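Local coordinates for allergen Bos d 2 (Bos taurus, PDB 1BJ7), which probably carries pheromones as a secreted lipocalin and is a major allergen of cow dander, at residues Glu15-Tyr20 and Tyr38-Glu43. Numbering follows the deposited sequence.
Sequences EWRIIY and YYRRIE
The guanidinium of Arg17 reaches across to the backbone of Arg40, its NH1 donating to the carbonyl O of Arg40 at 2.7 Å, with the donor tilted 21° from the carbonyl plane. Arg17 is modelled in two conformers, and its side-chain contacts described here belong to one of them. The same NH1 also donates to the O of Trp16, well above that carbonyl's plane, so one nitrogen joins carbonyls of both segments. CG of Arg17 lies beside its own backbone N (chi1 -68°), and a bend at chi2 folds the chain back toward residues 38-43. CD of Arg40 covers one face of the Arg17 guanidinium, 4.0 Å from CZ of Arg17. At the edge of that guanidinium, NH2 of Arg17 makes a nearly straight salt-bridge hydrogen bond to OE1 of Glu15, in the guanidinium plane but from above the carboxylate plane. Glu15 in turn lays its CG over one face of the Arg41 guanidinium, 3.2 Å from NH2 of Arg41; the two charged planes are almost parallel, and the long Glu15-Arg41 salt bridge rests on charge alone. Here two antiparallel neighbours of the lipocalin beta-barrel, strands 14-23 and 38-45, splay apart: between residues 15-20 and 38-43 direct backbone pairing comes down to a weak bond from Trp16 N to Arg40 O, and a water bridges Ile18 N and Tyr39 O. Apolar contacts are made by CD1 of Ile18 and CD1 of Tyr39, 4.1 Å apart, and by CD1 of Ile42 against CD1 of Trp16 at 3.8 Å. Trp16 NE1 donates to Ile12 O. Arg40 NH1 bonds Tyr39 O and Asp152; its NE, Pro155 O.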
ATOM      1  N   GLU A  15       0.826  -5.817 -12.115  1.00 15.73           N
ATOM      2  CA  GLU A  15      -0.418  -5.087 -11.991  1.00 23.70           C
ATOM      3  C   GLU A  15      -1.070  -5.534 -10.688  1.00 22.86           C
ATOM      4  O   GLU A  15      -1.408  -6.703 -10.530  1.00 28.70           O
ATOM      5  CB  GLU A  15      -1.325  -5.381 -13.181  1.00 24.15           C
ATOM      6  CG  GLU A  15      -0.904  -4.673 -14.444  1.00 37.48           C
ATOM      7  CD  GLU A  15      -2.052  -3.897 -15.057  1.00 48.76           C
ATOM      8  OE1 GLU A  15      -2.324  -2.761 -14.591  1.00 54.40           O
ATOM      9  OE2 GLU A  15      -2.698  -4.433 -15.991  1.00 55.28           O
ATOM     10  N   TRP A  16      -1.186  -4.617  -9.739  1.00 19.36           N
ATOM     11  CA  TRP A  16      -1.774  -4.933  -8.447  1.00 16.89           C
ATOM     12  C   TRP A  16      -2.939  -4.021  -8.166  1.00 16.26           C
ATOM     13  O   TRP A  16      -2.928  -2.863  -8.579  1.00 18.57           O
ATOM     14  CB  TRP A  16      -0.745  -4.727  -7.340  1.00 15.35           C
ATOM     15  CG  TRP A  16       0.396  -5.701  -7.312  1.00 15.26           C
ATOM     16  CD1 TRP A  16       1.674  -5.482  -7.748  1.00 11.33           C
ATOM     17  CD2 TRP A  16       0.383  -7.028  -6.754  1.00 12.20           C
ATOM     18  NE1 TRP A  16       2.455  -6.582  -7.489  1.00 13.57           N
ATOM     19  CE2 TRP A  16       1.696  -7.543  -6.879  1.00 12.58           C
ATOM     20  CE3 TRP A  16      -0.609  -7.826  -6.168  1.00 10.51           C
ATOM     21  CZ2 TRP A  16       2.044  -8.835  -6.434  1.00 10.00           C
ATOM     22  CZ3 TRP A  16      -0.260  -9.120  -5.729  1.00  9.53           C
ATOM     23  CH2 TRP A  16       1.056  -9.601  -5.863  1.00 10.13           C
ATOM     24  N   ARG A  17      -3.957  -4.556  -7.497  1.00 14.78           N
ATOM     25  CA  ARG A  17      -5.114  -3.757  -7.093  1.00 16.51           C
ATOM     26  C   ARG A  17      -5.047  -3.711  -5.577  1.00 15.04           C
ATOM     27  O   ARG A  17      -4.571  -4.658  -4.950  1.00 17.13           O
ATOM     28  CB  ARG A  17      -6.421  -4.401  -7.564  0.50 18.08           C
ATOM     29  CG  ARG A  17      -6.601  -4.381  -9.091  0.50 24.85           C
ATOM     30  CD  ARG A  17      -6.579  -2.953  -9.647  0.50 25.81           C
ATOM     31  NE  ARG A  17      -6.372  -2.920 -11.096  0.50 31.40           N
ATOM     32  CZ  ARG A  17      -5.181  -2.838 -11.687  0.50 32.26           C
ATOM     33  NH1 ARG A  17      -4.076  -2.782 -10.966  0.50 32.18           N
ATOM     34  NH2 ARG A  17      -5.093  -2.805 -13.007  0.50 36.60           N
ATOM     35  N   ILE A  18      -5.468  -2.602  -4.982  1.00 14.14           N
ATOM     36  CA  ILE A  18      -5.459  -2.504  -3.525  1.00 12.69           C
ATOM     37  C   ILE A  18      -6.829  -2.931  -3.025  1.00 10.79           C
ATOM     38  O   ILE A  18      -7.854  -2.437  -3.485  1.00 11.56           O
ATOM     39  CB  ILE A  18      -5.060  -1.085  -3.017  1.00 14.17           C
ATOM     40  CG1 ILE A  18      -4.895  -1.112  -1.490  1.00 14.05           C
ATOM     41  CG2 ILE A  18      -6.089  -0.028  -3.449  1.00 11.32           C
ATOM     42  CD1 ILE A  18      -4.111   0.066  -0.948  1.00 12.76           C
ATOM     43  N   ILE A  19      -6.851  -3.945  -2.171  1.00 10.88           N
ATOM     44  CA  ILE A  19      -8.122  -4.420  -1.643  1.00 10.12           C
ATOM     45  C   ILE A  19      -8.398  -3.774  -0.294  1.00 10.28           C
ATOM     46  O   ILE A  19      -9.514  -3.311  -0.036  1.00 12.97           O
ATOM     47  CB  ILE A  19      -8.154  -5.974  -1.474  1.00 12.71           C
ATOM     48  CG1 ILE A  19      -7.636  -6.686  -2.740  1.00 13.82           C
ATOM     49  CG2 ILE A  19      -9.551  -6.428  -1.074  1.00  6.92           C
ATOM     50  CD1 ILE A  19      -8.321  -6.271  -4.043  1.00 14.70           C
ATOM     51  N   TYR A  20      -7.374  -3.733   0.554  1.00 10.39           N
ATOM     52  CA  TYR A  20      -7.515  -3.187   1.902  1.00 11.98           C
ATOM     53  C   TYR A  20      -6.383  -2.279   2.311  1.00 12.27           C
ATOM     54  O   TYR A  20      -5.263  -2.392   1.809  1.00 15.66           O
ATOM     55  CB  TYR A  20      -7.519  -4.320   2.949  1.00 12.79           C
ATOM     56  CG  TYR A  20      -8.639  -5.322   2.840  1.00 12.50           C
ATOM     57  CD1 TYR A  20      -9.924  -4.990   3.219  1.00  9.46           C
ATOM     58  CD2 TYR A  20      -8.401  -6.610   2.351  1.00 14.32           C
ATOM     59  CE1 TYR A  20     -10.953  -5.911   3.120  1.00 14.70           C
ATOM     60  CE2 TYR A  20      -9.420  -7.539   2.245  1.00 15.21           C
ATOM     61  CZ  TYR A  20     -10.694  -7.184   2.631  1.00 14.69           C
ATOM     62  OH  TYR A  20     -11.712  -8.104   2.544  1.00 19.15           O
ATOM     63  N   TYR A  38      -5.085   4.303  -4.669  1.00 14.22           N
ATOM     64  CA  TYR A  38      -5.616   3.244  -5.519  1.00 12.80           C
ATOM     65  C   TYR A  38      -4.577   2.712  -6.478  1.00 13.63           C
ATOM     66  O   TYR A  38      -4.407   3.236  -7.586  1.00 12.24           O
ATOM     67  CB  TYR A  38      -6.835   3.766  -6.272  1.00 13.93           C
ATOM     68  CG  TYR A  38      -7.943   4.205  -5.355  1.00 13.36           C
ATOM     69  CD1 TYR A  38      -8.784   3.264  -4.767  1.00 15.15           C
ATOM     70  CD2 TYR A  38      -8.176   5.563  -5.094  1.00 15.53           C
ATOM     71  CE1 TYR A  38      -9.835   3.656  -3.954  1.00 17.80           C
ATOM     72  CE2 TYR A  38      -9.226   5.962  -4.278  1.00 12.90           C
ATOM     73  CZ  TYR A  38     -10.051   4.999  -3.720  1.00 12.07           C
ATOM     74  OH  TYR A  38     -11.123   5.350  -2.947  1.00 15.66           O
ATOM     75  N   TYR A  39      -3.898   1.653  -6.040  1.00 11.84           N
ATOM     76  CA  TYR A  39      -2.843   1.019  -6.815  1.00 13.19           C
ATOM     77  C   TYR A  39      -3.256   0.544  -8.193  1.00 12.20           C
ATOM     78  O   TYR A  39      -4.380   0.096  -8.413  1.00 12.53           O
ATOM     79  CB  TYR A  39      -2.263  -0.173  -6.052  1.00 13.53           C
ATOM     80  CG  TYR A  39      -1.152   0.197  -5.103  1.00 17.41           C
ATOM     81  CD1 TYR A  39      -1.410   0.935  -3.942  1.00 18.74           C
ATOM     82  CD2 TYR A  39       0.174  -0.181  -5.368  1.00 21.35           C
ATOM     83  CE1 TYR A  39      -0.366   1.294  -3.061  1.00 21.14           C
ATOM     84  CE2 TYR A  39       1.213   0.166  -4.496  1.00 24.80           C
ATOM     85  CZ  TYR A  39       0.935   0.901  -3.346  1.00 22.79           C
ATOM     86  OH  TYR A  39       1.953   1.207  -2.472  1.00 24.92           O
ATOM     87  N   ARG A  40      -2.313   0.624  -9.114  1.00 13.28           N
ATOM     88  CA  ARG A  40      -2.542   0.168 -10.466  1.00 13.27           C
ATOM     89  C   ARG A  40      -1.366  -0.712 -10.889  1.00 13.09           C
ATOM     90  O   ARG A  40      -1.571  -1.785 -11.468  1.00 14.10           O
ATOM     91  CB  ARG A  40      -2.704   1.352 -11.443  1.00 11.73           C
ATOM     92  CG  ARG A  40      -4.031   2.076 -11.406  1.00  8.66           C
ATOM     93  CD  ARG A  40      -5.184   1.119 -11.726  1.00 13.32           C
ATOM     94  NE  ARG A  40      -6.500   1.768 -11.686  1.00 13.42           N
ATOM     95  CZ  ARG A  40      -7.252   1.903 -10.596  1.00 12.45           C
ATOM     96  NH1 ARG A  40      -6.844   1.435  -9.415  1.00 10.35           N
ATOM     97  NH2 ARG A  40      -8.415   2.517 -10.681  1.00 10.16           N
ATOM     98  N   ARG A  41      -0.149  -0.298 -10.549  1.00 11.61           N
ATOM     99  CA  ARG A  41       1.027  -1.053 -10.970  1.00 14.51           C
ATOM    100  C   ARG A  41       2.273  -0.721 -10.178  1.00 15.01           C
ATOM    101  O   ARG A  41       2.432   0.394  -9.697  1.00 18.34           O
ATOM    102  CB  ARG A  41       1.296  -0.775 -12.463  1.00 16.12           C
ATOM    103  CG  ARG A  41       2.593  -1.341 -13.005  1.00 27.22           C
ATOM    104  CD  ARG A  41       2.841  -0.951 -14.466  1.00 36.27           C
ATOM    105  NE  ARG A  41       1.838  -1.496 -15.392  1.00 45.20           N
ATOM    106  CZ  ARG A  41       1.801  -2.760 -15.832  1.00 49.67           C
ATOM    107  NH1 ARG A  41       2.714  -3.646 -15.437  1.00 52.13           N
ATOM    108  NH2 ARG A  41       0.856  -3.140 -16.687  1.00 49.63           N
ATOM    109  N   ILE A  42       3.150  -1.710 -10.038  1.00 15.13           N
ATOM    110  CA  ILE A  42       4.428  -1.548  -9.354  1.00 15.49           C
ATOM    111  C   ILE A  42       5.499  -2.008 -10.344  1.00 17.92           C
ATOM    112  O   ILE A  42       5.356  -3.058 -10.966  1.00 16.72           O
ATOM    113  CB  ILE A  42       4.558  -2.442  -8.071  1.00 14.93           C
ATOM    114  CG1 ILE A  42       3.504  -2.077  -7.022  1.00 14.58           C
ATOM    115  CG2 ILE A  42       5.963  -2.300  -7.466  1.00 13.33           C
ATOM    116  CD1 ILE A  42       3.615  -2.916  -5.743  1.00 11.03           C
ATOM    117  N   GLU A  43       6.532  -1.194 -10.532  1.00 20.87           N
ATOM    118  CA  GLU A  43       7.633  -1.544 -11.422  1.00 24.02           C
ATOM    119  C   GLU A  43       8.902  -1.566 -10.602  1.00 24.42           C
ATOM    120  O   GLU A  43       9.025  -0.848  -9.615  1.00 24.00           O
ATOM    121  CB  GLU A  43       7.844  -0.495 -12.502  1.00 27.03           C
ATOM    122  CG  GLU A  43       6.777  -0.386 -13.554  1.00 40.51           C
ATOM    123  CD  GLU A  43       7.178   0.584 -14.662  1.00 47.71           C
ATOM    124  OE1 GLU A  43       8.286   1.167 -14.586  1.00 49.13           O
ATOM    125  OE2 GLU A  43       6.387   0.759 -15.615  1.00 51.98           O
TER
HETATM  126  O   HOH W   1      -7.005  -0.745  -6.744  1.00 34.23           O